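PDB 4FAJ: PrgZ from Enterococcus faecalis, which binds peptide pheromone outside the cell as a membrane-anchored receptor of the solute-binding protein 5 family, and probably serves in peptide import. Local coordinates for residues Thr65-Pro69 and Gln275-Glu279; Glu279-Ile284 and Ala295-Tyr301; Glu310-Met316 and Gln532-Leu538. One frame throughout, in Å; residues are numbered along the deposited sequence.

Contact 1: Thr65-Pro69 and Gln275-Glu279; sequences TAGTP and QVVKE. With ZN (zinc ion), chain F.
Ala66 and Val276 sit side by side where the parallel strands 61-66 and 271-276 end, and two backbone bonds hold the pair. Ala66 N donates to Gln275 O at 3.1 Å, a bent bond (142°) that reaches the oxygen from above the carbonyl plane; Val277 N donates to Ala66 O at 3.0 Å and is straighter (163°). The packing is tightest around Val276. Its CG2, set anti to the carbonyl carbon, presses on Thr68 O at 3.5 Å, while CG1 touches both Ala66 O and Gly67 O, so this beta-branched residue plugs the bend where the chain leaves its strand. The small CB of Ala66 makes only a loose contact with Val276 CG2, at 4.5 Å, and Trp253 of strand 252-257 packs against both side chains. On the face that carries Thr65, the methyl CG2 of Thr65 meets CG2 of Val277 at 3.7 Å, and Pro296 and Leu292 add to this apolar patch. The other end is looser. Lys278 is exposed and approaches Gly67 O only loosely, with its aliphatic CD, while its ammonium reaches Asp419 in a salt bridge. Beyond it Glu279 makes no contact with 65-69; its OE2 binds zinc at 2.0 Å. The chemistry changes along 275-279, from backbone pairing through valine packing to charged groups, consistent with the paired strand end setting where the chain departs toward the metal.

Contact 2: Glu279-Ile284 and Ala295-Tyr301; sequences EINTGI and APLAGEY. With ZN (zinc ion), chain F.
Ile280 of helix 280-288 is the main bump of this contact, pushed into a hollow formed by Pro296, Leu297 and the ring of Tyr301. Its CB lies over one ring face, 4.0 Å from the centroid, as a CH-pi contact displaced toward the rim. CG2 lies anti to the backbone N because chi1, at -57°, puts CG1 anti to the carbonyl carbon; it touches Tyr301 CD2 at 3.5 Å, whereas CD1 reaches CG of Pro296 at 3.9 Å. One turn on, the slender end of Ile284 fits between two neighbours: its CD1 is 3.6 Å from both Leu297 CD2 and Tyr301 CD1. Gly283, with no side chain, lets the helix approach the strand, and the CB of Ala295 packs against Gly283 O at 3.8 Å. A water donates to both Ile280 O and Pro296 O, bridging the backbones. At the far end of the ring, Tyr301 OH and Glu279 OE2 each bind zinc at 2.0 Å, with ring and carboxylate planes 67° apart. Glu279 is the N-cap, and its OE2 accepts from Asn281 N, which helps to orient the metal-binding carboxylate. With Glu421 supplying the third protein ligand, the arrangement is a carboxylate- and phenol-oxygen zinc site at a helix N-terminus.

Contact 3: Glu310-Met316 and Gln532-Leu538; sequences EYSTTLM and QVGTAKL
Strands 311-324 and 528-539 run antiparallel as neighbours in a mixed sheet, and Ser312 with Lys537 and Thr314 with Thr535 are its hydrogen-bonded pairs here. Both pairs are closed by bonds in each direction: Ser312 N to Lys537 O is 3.0 Å, and the bond from Thr535 N to Thr314 O is 2.9 Å and almost straight (177°). Met316 N extends the series to Val533 O. Between them lie the non-hydrogen-bonded pairs, where Thr313 faces Ala536 and Leu315 faces Gly534.

On the face of Tyr311, the small CB of Ala536 lies 3.6 Å from Tyr311 OH. With CG anti to the backbone N (chi1 -180°), the Tyr311 ring runs toward Ala536, while Tyr311 CB stays beside Leu538 CD2; Leu297 packs on both Tyr311 and Leu538. Gly534, which has no side chain, suits a site close to Thr313 OG1, whose own bond goes to Asn358 O.

The opposite face mixes polar groups with sulfur-containing side chains: Met548 packs on Thr314, Met316 and Thr535. One water joins Ser312 OG, Thr314 OG1 and Thr535 O, and Thr535 OG1 is held by Lys554 while Met316 CG rests against it at 3.4 Å. Lys537 runs out extended to Tyr555 and Glu539.

At the Met316 end, the Gln532 amide replaces a backbone N-H: NE2 donates to Met316 O at 2.9 Å, the oxygen in the amide plane but the donor above the carbonyl plane. Leu315 crosses this amide at about a right angle, its CG 3.5 Å from NE2. NE2 also donates to Lys369 O of a nearby loop. Past Met316 the pairing becomes irregular: the Val533 backbone bonds with Asn318. Such antiparallel pairing belongs to the sheet that, through Val533, reaches the bound peptide in this solute-binding protein.

Along the chain contact 1 comes first, contact 2 follows directly, and contact 3 is last, its second strand being near the end of the chain. Contacts 1 and 2 share Glu279, and their centres are about 11 Å apart: strand 271-276 leads directly into helix 280-288, and Val277 packs on Pro296. Contacts 2 and 3 have centres about 12 Å apart and meet in one sheet, where strand 294-297 pairs with 528-539; Leu297 N lies 2.9 Å from Ala536 O, a probable hydrogen bond. Contacts 1 and 3 do not touch; their centres are about 16 Å apart and their nearest atoms about 7 Å. Contact 2 therefore joins the small sheet of contact 1 to the larger one, and all three have residues near the bound peptide.

Contact 1: Thr65-Pro69 and Gln275-Glu279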
loop_
_atom_site.group_PDB
_atom_site.type_symbol
_atom_site.label_atom_id
_atom_site.label_comp_id
_atom_site.label_asym_id
_atom_site.label_seq_id
_atom_site.Cartn_x
_atom_site.Cartn_y
_atom_site.Cartn_z
ATOM N N THR A 65 16.563 -3.667 -6.102
ATOM C CA THR A 65 15.834 -2.744 -6.950
ATOM C C THR A 65 14.588 -2.193 -6.277
ATOM O O THR A 65 14.069 -2.767 -5.319
ATOM C CB THR A 65 15.441 -3.400 -8.294
ATOM O OG1 THR A 65 14.523 -4.470 -8.064
ATOM C CG2 THR A 65 16.670 -3.936 -9.003
ATOM N N ALA A 66 14.104 -1.086 -6.827
ATOM C CA ALA A 66 12.915 -0.391 -6.333
ATOM C C ALA A 66 12.169 0.132 -7.552
ATOM O O ALA A 66 12.781 0.338 -8.609
ATOM C CB ALA A 66 13.325 0.774 -5.419
ATOM N N GLY A 67 10.866 0.363 -7.407
ATOM C CA GLY A 67 10.030 0.809 -8.532
ATOM C C GLY A 67 9.917 2.321 -8.684
ATOM O O GLY A 67 9.636 2.812 -9.779
ATOM N N THR A 68 10.119 3.061 -7.587
ATOM C CA THR A 68 10.056 4.531 -7.600
ATOM C C THR A 68 11.070 5.096 -6.610
ATOM O O THR A 68 11.581 4.350 -5.779
ATOM C CB THR A 68 8.664 5.070 -7.164
ATOM O OG1 THR A 68 8.518 4.932 -5.741
ATOM C CG2 THR A 68 7.495 4.362 -7.890
ATOM N N PRO A 69 11.347 6.417 -6.679
ATOM C CA PRO A 69 12.107 7.040 -5.595
ATOM C C PRO A 69 11.353 6.975 -4.275
ATOM O O PRO A 69 10.141 6.771 -4.256
ATOM C CB PRO A 69 12.257 8.494 -6.048
ATOM C CG PRO A 69 12.054 8.437 -7.578
ATOM C CD PRO A 69 11.009 7.390 -7.734
ATOM N N GLN A 275 18.523 0.591 -6.288
ATOM C CA GLN A 275 18.507 1.277 -7.573
ATOM C C GLN A 275 17.104 1.215 -8.166
ATOM O O GLN A 275 16.539 0.134 -8.287
ATOM C CB GLN A 275 19.497 0.607 -8.531
ATOM C CG GLN A 275 19.342 1.019 -9.990
ATOM C CD GLN A 275 19.818 2.423 -10.245
ATOM O OE1 GLN A 275 20.989 2.727 -10.044
ATOM N NE2 GLN A 275 18.908 3.297 -10.684
ATOM N N VAL A 276 16.549 2.361 -8.549
ATOM C CA VAL A 276 15.242 2.383 -9.197
ATOM C C VAL A 276 15.386 1.811 -10.609
ATOM O O VAL A 276 16.305 2.174 -11.342
ATOM C CB VAL A 276 14.623 3.804 -9.258
ATOM C CG1 VAL A 276 13.301 3.779 -10.013
ATOM C CG2 VAL A 276 14.401 4.351 -7.849
ATOM N N VAL A 277 14.486 0.899 -10.969
ATOM C CA VAL A 277 14.444 0.324 -12.314
ATOM C C VAL A 277 13.095 0.639 -12.961
ATOM O O VAL A 277 12.048 0.218 -12.468
ATOM C CB VAL A 277 14.706 -1.193 -12.291
ATOM C CG1 VAL A 277 14.551 -1.816 -13.707
ATOM C CG2 VAL A 277 16.097 -1.462 -11.754
ATOM N N LYS A 278 13.130 1.421 -14.035
ATOM C CA LYS A 278 11.923 1.781 -14.769
ATOM C C LYS A 278 11.848 1.040 -16.105
ATOM O O LYS A 278 10.753 0.850 -16.650
ATOM C CB LYS A 278 11.904 3.279 -15.047
ATOM C CG LYS A 278 12.052 4.199 -13.820
ATOM C CD LYS A 278 10.745 4.929 -13.462
ATOM C CE LYS A 278 10.955 6.425 -13.246
ATOM N NZ LYS A 278 10.631 7.227 -14.449
ATOM N N GLU A 279 13.007 0.639 -16.630
ATOM C CA GLU A 279 13.106 -0.058 -17.917
ATOM C C GLU A 279 13.669 -1.459 -17.694
ATOM O O GLU A 279 14.817 -1.616 -17.277
ATOM C CB GLU A 279 13.992 0.727 -18.888
ATOM C CG GLU A 279 14.360 -0.038 -20.182
ATOM C CD GLU A 279 13.164 -0.605 -20.898
ATOM O OE1 GLU A 279 12.183 0.139 -21.105
ATOM O OE2 GLU A 279 13.185 -1.807 -21.267
HETATM ZN ZN ZN F . 11.708 -2.526 -22.395
#

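Contact 2: Glu279-Ile284 and Ala295-Tyr301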
loop_
_atom_site.group_PDB
_atom_site.type_symbol
_atom_site.label_atom_id
_atom_site.label_comp_id
_atom_site.label_asym_id
_atom_site.label_seq_id
_atom_site.Cartn_x
_atom_site.Cartn_y
_atom_site.Cartn_z
ATOM N N GLU A 279 13.007 0.639 -16.630
ATOM C CA GLU A 279 13.106 -0.058 -17.917
ATOM C C GLU A 279 13.669 -1.459 -17.694
ATOM O O GLU A 279 14.817 -1.616 -17.277
ATOM C CB GLU A 279 13.992 0.727 -18.888
ATOM C CG GLU A 279 14.360 -0.038 -20.182
ATOM C CD GLU A 279 13.164 -0.605 -20.898
ATOM O OE1 GLU A 279 12.183 0.139 -21.105
ATOM O OE2 GLU A 279 13.185 -1.807 -21.267
ATOM N N ILE A 280 12.847 -2.463 -17.971
ATOM C CA ILE A 280 13.155 -3.862 -17.620
ATOM C C ILE A 280 14.384 -4.415 -18.353
ATOM O O ILE A 280 15.164 -5.185 -17.779
ATOM C CB ILE A 280 11.927 -4.778 -17.877
ATOM C CG1 ILE A 280 10.705 -4.292 -17.083
ATOM C CG2 ILE A 280 12.252 -6.238 -17.565
ATOM C CD1 ILE A 280 10.949 -3.983 -15.625
ATOM N N ASN A 281 14.560 -4.024 -19.612
ATOM C CA ASN A 281 15.738 -4.438 -20.383
ATOM C C ASN A 281 17.034 -4.036 -19.683
ATOM O O ASN A 281 17.998 -4.786 -19.676
ATOM C CB ASN A 281 15.694 -3.832 -21.777
ATOM C CG ASN A 281 16.803 -4.335 -22.657
ATOM O OD1 ASN A 281 16.818 -5.502 -23.035
ATOM N ND2 ASN A 281 17.750 -3.454 -22.992
ATOM N N THR A 282 17.047 -2.844 -19.096
ATOM C CA THR A 282 18.239 -2.342 -18.419
ATOM C C THR A 282 18.499 -3.121 -17.124
ATOM O O THR A 282 19.627 -3.468 -16.835
ATOM C CB THR A 282 18.111 -0.846 -18.091
ATOM O OG1 THR A 282 17.795 -0.120 -19.287
ATOM C CG2 THR A 282 19.403 -0.331 -17.516
ATOM N N GLY A 283 17.447 -3.413 -16.361
ATOM C CA GLY A 283 17.583 -4.187 -15.132
ATOM C C GLY A 283 18.181 -5.563 -15.399
ATOM O O GLY A 283 19.069 -6.019 -14.682
ATOM N N ILE A 284 17.708 -6.203 -16.457
ATOM C CA ILE A 284 18.160 -7.533 -16.827
ATOM C C ILE A 284 19.633 -7.509 -17.248
ATOM O O ILE A 284 20.425 -8.345 -16.812
ATOM C CB ILE A 284 17.291 -8.103 -17.957
ATOM C CG1 ILE A 284 15.864 -8.357 -17.460
ATOM C CG2 ILE A 284 17.909 -9.362 -18.528
ATOM C CD1 ILE A 284 14.874 -8.685 -18.552
ATOM N N ALA A 295 16.283 -8.380 -10.462
ATOM C CA ALA A 295 15.743 -7.683 -11.617
ATOM C C ALA A 295 14.258 -7.977 -11.751
ATOM O O ALA A 295 13.865 -9.144 -11.802
ATOM C CB ALA A 295 16.481 -8.100 -12.892
ATOM N N PRO A 296 13.417 -6.927 -11.815
ATOM C CA PRO A 296 11.991 -7.173 -11.998
ATOM C C PRO A 296 11.697 -7.626 -13.424
ATOM O O PRO A 296 12.460 -7.296 -14.350
ATOM C CB PRO A 296 11.366 -5.799 -11.728
ATOM C CG PRO A 296 12.418 -4.845 -12.157
ATOM C CD PRO A 296 13.704 -5.485 -11.715
ATOM N N LEU A 297 10.616 -8.388 -13.585
ATOM C CA LEU A 297 10.232 -8.957 -14.884
ATOM C C LEU A 297 8.735 -8.820 -15.200
ATOM O O LEU A 297 7.890 -8.902 -14.314
ATOM C CB LEU A 297 10.599 -10.442 -14.919
ATOM C CG LEU A 297 12.074 -10.820 -14.805
ATOM C CD1 LEU A 297 12.240 -12.327 -14.632
ATOM C CD2 LEU A 297 12.874 -10.327 -16.009
ATOM N N ALA A 298 8.432 -8.623 -16.486
ATOM C CA ALA A 298 7.064 -8.634 -17.002
ATOM C C ALA A 298 7.096 -8.803 -18.517
ATOM O O ALA A 298 8.154 -8.690 -19.121
ATOM C CB ALA A 298 6.355 -7.349 -16.643
ATOM N N GLY A 299 5.933 -9.060 -19.113
ATOM C CA GLY A 299 5.784 -9.185 -20.572
ATOM C C GLY A 299 6.772 -10.124 -21.235
ATOM O O GLY A 299 7.055 -11.203 -20.727
ATOM N N GLU A 300 7.296 -9.710 -22.386
ATOM C CA GLU A 300 8.225 -10.538 -23.143
ATOM C C GLU A 300 9.468 -10.923 -22.326
ATOM O O GLU A 300 10.012 -12.008 -22.514
ATOM C CB GLU A 300 8.608 -9.829 -24.441
ATOM C CG GLU A 300 9.629 -10.543 -25.322
ATOM C CD GLU A 300 9.135 -11.859 -25.927
ATOM O OE1 GLU A 300 7.907 -12.145 -25.886
ATOM O OE2 GLU A 300 9.994 -12.606 -26.456
ATOM N N TYR A 301 9.902 -10.056 -21.413
ATOM C CA TYR A 301 11.073 -10.345 -20.581
ATOM C C TYR A 301 10.766 -11.508 -19.631
ATOM O O TYR A 301 11.588 -12.398 -19.445
ATOM C CB TYR A 301 11.493 -9.113 -19.773
ATOM C CG TYR A 301 11.687 -7.858 -20.595
ATOM C CD1 TYR A 301 12.843 -7.675 -21.355
ATOM C CD2 TYR A 301 10.726 -6.853 -20.613
ATOM C CE1 TYR A 301 13.040 -6.515 -22.116
ATOM C CE2 TYR A 301 10.908 -5.685 -21.396
ATOM C CZ TYR A 301 12.069 -5.529 -22.130
ATOM O OH TYR A 301 12.275 -4.382 -22.872
HETATM ZN ZN ZN F . 11.708 -2.526 -22.395
HETATM O O HOH W 1 14.614 -5.611 -14.967
#

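Contact 3: Glu310-Met316 and Gln532-Leu538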
loop_
_atom_site.group_PDB
_atom_site.type_symbol
_atom_site.label_atom_id
_atom_site.label_comp_id
_atom_site.label_asym_id
_atom_site.label_seq_id
_atom_site.Cartn_x
_atom_site.Cartn_y
_atom_site.Cartn_z
ATOM N N GLU A 310 16.758 -18.918 -11.486
ATOM C CA GLU A 310 16.690 -17.790 -10.556
ATOM C C GLU A 310 15.388 -16.969 -10.667
ATOM O O GLU A 310 15.254 -15.945 -10.010
ATOM C CB GLU A 310 17.935 -16.911 -10.728
ATOM C CG GLU A 310 19.175 -17.585 -10.153
ATOM C CD GLU A 310 20.469 -16.822 -10.383
ATOM O OE1 GLU A 310 20.557 -16.019 -11.341
ATOM O OE2 GLU A 310 21.410 -17.042 -9.592
ATOM N N TYR A 311 14.446 -17.450 -11.474
ATOM C CA TYR A 311 13.120 -16.832 -11.643
ATOM C C TYR A 311 12.177 -17.213 -10.499
ATOM O O TYR A 311 12.160 -18.364 -10.057
ATOM C CB TYR A 311 12.497 -17.302 -12.972
ATOM C CG TYR A 311 11.112 -16.731 -13.280
ATOM C CD1 TYR A 311 9.947 -17.406 -12.903
ATOM C CD2 TYR A 311 10.974 -15.519 -13.961
ATOM C CE1 TYR A 311 8.670 -16.882 -13.200
ATOM C CE2 TYR A 311 9.717 -14.991 -14.257
ATOM C CZ TYR A 311 8.567 -15.673 -13.874
ATOM O OH TYR A 311 7.326 -15.127 -14.183
ATOM N N SER A 312 11.376 -16.256 -10.035
ATOM C CA SER A 312 10.238 -16.582 -9.164
ATOM C C SER A 312 9.086 -15.622 -9.443
ATOM O O SER A 312 9.316 -14.508 -9.880
ATOM C CB SER A 312 10.642 -16.504 -7.692
ATOM O OG SER A 312 10.943 -15.170 -7.312
ATOM N N THR A 313 7.854 -16.073 -9.224
ATOM C CA THR A 313 6.712 -15.165 -9.182
ATOM C C THR A 313 5.910 -15.440 -7.919
ATOM O O THR A 313 5.717 -16.593 -7.540
ATOM C CB THR A 313 5.807 -15.274 -10.423
ATOM O OG1 THR A 313 4.740 -14.311 -10.322
ATOM C CG2 THR A 313 5.217 -16.655 -10.550
ATOM N N THR A 314 5.440 -14.366 -7.292
ATOM C CA THR A 314 4.774 -14.435 -5.998
ATOM C C THR A 314 3.541 -13.544 -6.059
ATOM O O THR A 314 3.655 -12.361 -6.381
ATOM C CB THR A 314 5.699 -13.949 -4.864
ATOM O OG1 THR A 314 6.977 -14.587 -4.968
ATOM C CG2 THR A 314 5.073 -14.260 -3.468
ATOM N N LEU A 315 2.369 -14.112 -5.770
ATOM C CA LEU A 315 1.101 -13.387 -5.883
ATOM C C LEU A 315 0.919 -12.488 -4.675
ATOM O O LEU A 315 1.108 -12.929 -3.543
ATOM C CB LEU A 315 -0.083 -14.361 -5.981
ATOM C CG LEU A 315 -1.457 -13.746 -6.255
ATOM C CD1 LEU A 315 -1.484 -13.119 -7.649
ATOM C CD2 LEU A 315 -2.562 -14.803 -6.114
ATOM N N MET A 316 0.571 -11.228 -4.924
ATOM C CA MET A 316 0.431 -10.224 -3.868
ATOM C C MET A 316 -1.042 -9.900 -3.593
ATOM O O MET A 316 -1.881 -10.043 -4.475
ATOM C CB MET A 316 1.125 -8.944 -4.281
ATOM C CG MET A 316 2.605 -9.075 -4.576
ATOM S SD MET A 316 3.580 -9.196 -3.061
ATOM C CE MET A 316 4.096 -10.897 -3.146
ATOM N N GLN A 532 -4.873 -8.421 -10.281
ATOM C CA GLN A 532 -4.175 -8.685 -9.037
ATOM C C GLN A 532 -2.721 -8.933 -9.398
ATOM O O GLN A 532 -2.405 -9.773 -10.260
ATOM C CB GLN A 532 -4.775 -9.900 -8.324
ATOM C CG GLN A 532 -4.055 -10.273 -7.025
ATOM C CD GLN A 532 -4.727 -11.363 -6.226
ATOM O OE1 GLN A 532 -5.808 -11.840 -6.579
ATOM N NE2 GLN A 532 -4.086 -11.762 -5.111
ATOM N N VAL A 533 -1.849 -8.202 -8.710
ATOM C CA VAL A 533 -0.441 -8.113 -9.037
ATOM C C VAL A 533 0.324 -9.354 -8.599
ATOM O O VAL A 533 0.278 -9.742 -7.425
ATOM C CB VAL A 533 0.208 -6.887 -8.349
ATOM C CG1 VAL A 533 1.723 -6.859 -8.575
ATOM C CG2 VAL A 533 -0.432 -5.587 -8.830
ATOM N N GLY A 534 1.023 -9.955 -9.555
ATOM C CA GLY A 534 2.086 -10.917 -9.281
ATOM C C GLY A 534 3.441 -10.246 -9.477
ATOM O O GLY A 534 3.636 -9.535 -10.461
ATOM N N THR A 535 4.364 -10.489 -8.544
ATOM C CA THR A 535 5.706 -9.922 -8.565
ATOM C C THR A 535 6.677 -10.978 -9.084
ATOM O O THR A 535 6.914 -11.989 -8.403
ATOM C CB THR A 535 6.140 -9.474 -7.145
ATOM O OG1 THR A 535 5.232 -8.471 -6.661
ATOM C CG2 THR A 535 7.572 -8.913 -7.143
ATOM N N ALA A 536 7.201 -10.758 -10.290
ATOM C CA ALA A 536 8.138 -11.687 -10.926
ATOM C C ALA A 536 9.487 -11.035 -11.043
ATOM O O ALA A 536 9.596 -9.836 -11.320
ATOM C CB ALA A 536 7.660 -12.120 -12.299
ATOM N N LYS A 537 10.521 -11.839 -10.858
ATOM C CA LYS A 537 11.875 -11.312 -10.819
ATOM C C LYS A 537 12.912 -12.401 -10.923
ATOM O O LYS A 537 12.617 -13.563 -10.675
ATOM C CB LYS A 537 12.095 -10.547 -9.505
ATOM C CG LYS A 537 12.060 -11.407 -8.253
ATOM C CD LYS A 537 12.079 -10.526 -7.021
ATOM C CE LYS A 537 12.213 -11.308 -5.742
ATOM N NZ LYS A 537 12.482 -10.355 -4.600
ATOM N N LEU A 538 14.125 -12.003 -11.291
ATOM C CA LEU A 538 15.301 -12.825 -11.120
ATOM C C LEU A 538 15.927 -12.429 -9.799
ATOM O O LEU A 538 15.918 -11.258 -9.442
ATOM C CB LEU A 538 16.298 -12.574 -12.245
ATOM C CG LEU A 538 15.796 -12.865 -13.656
ATOM C CD1 LEU A 538 16.818 -12.402 -14.705
ATOM C CD2 LEU A 538 15.473 -14.355 -13.800
HETATM O O HOH W 2 8.731 -13.344 -6.609
#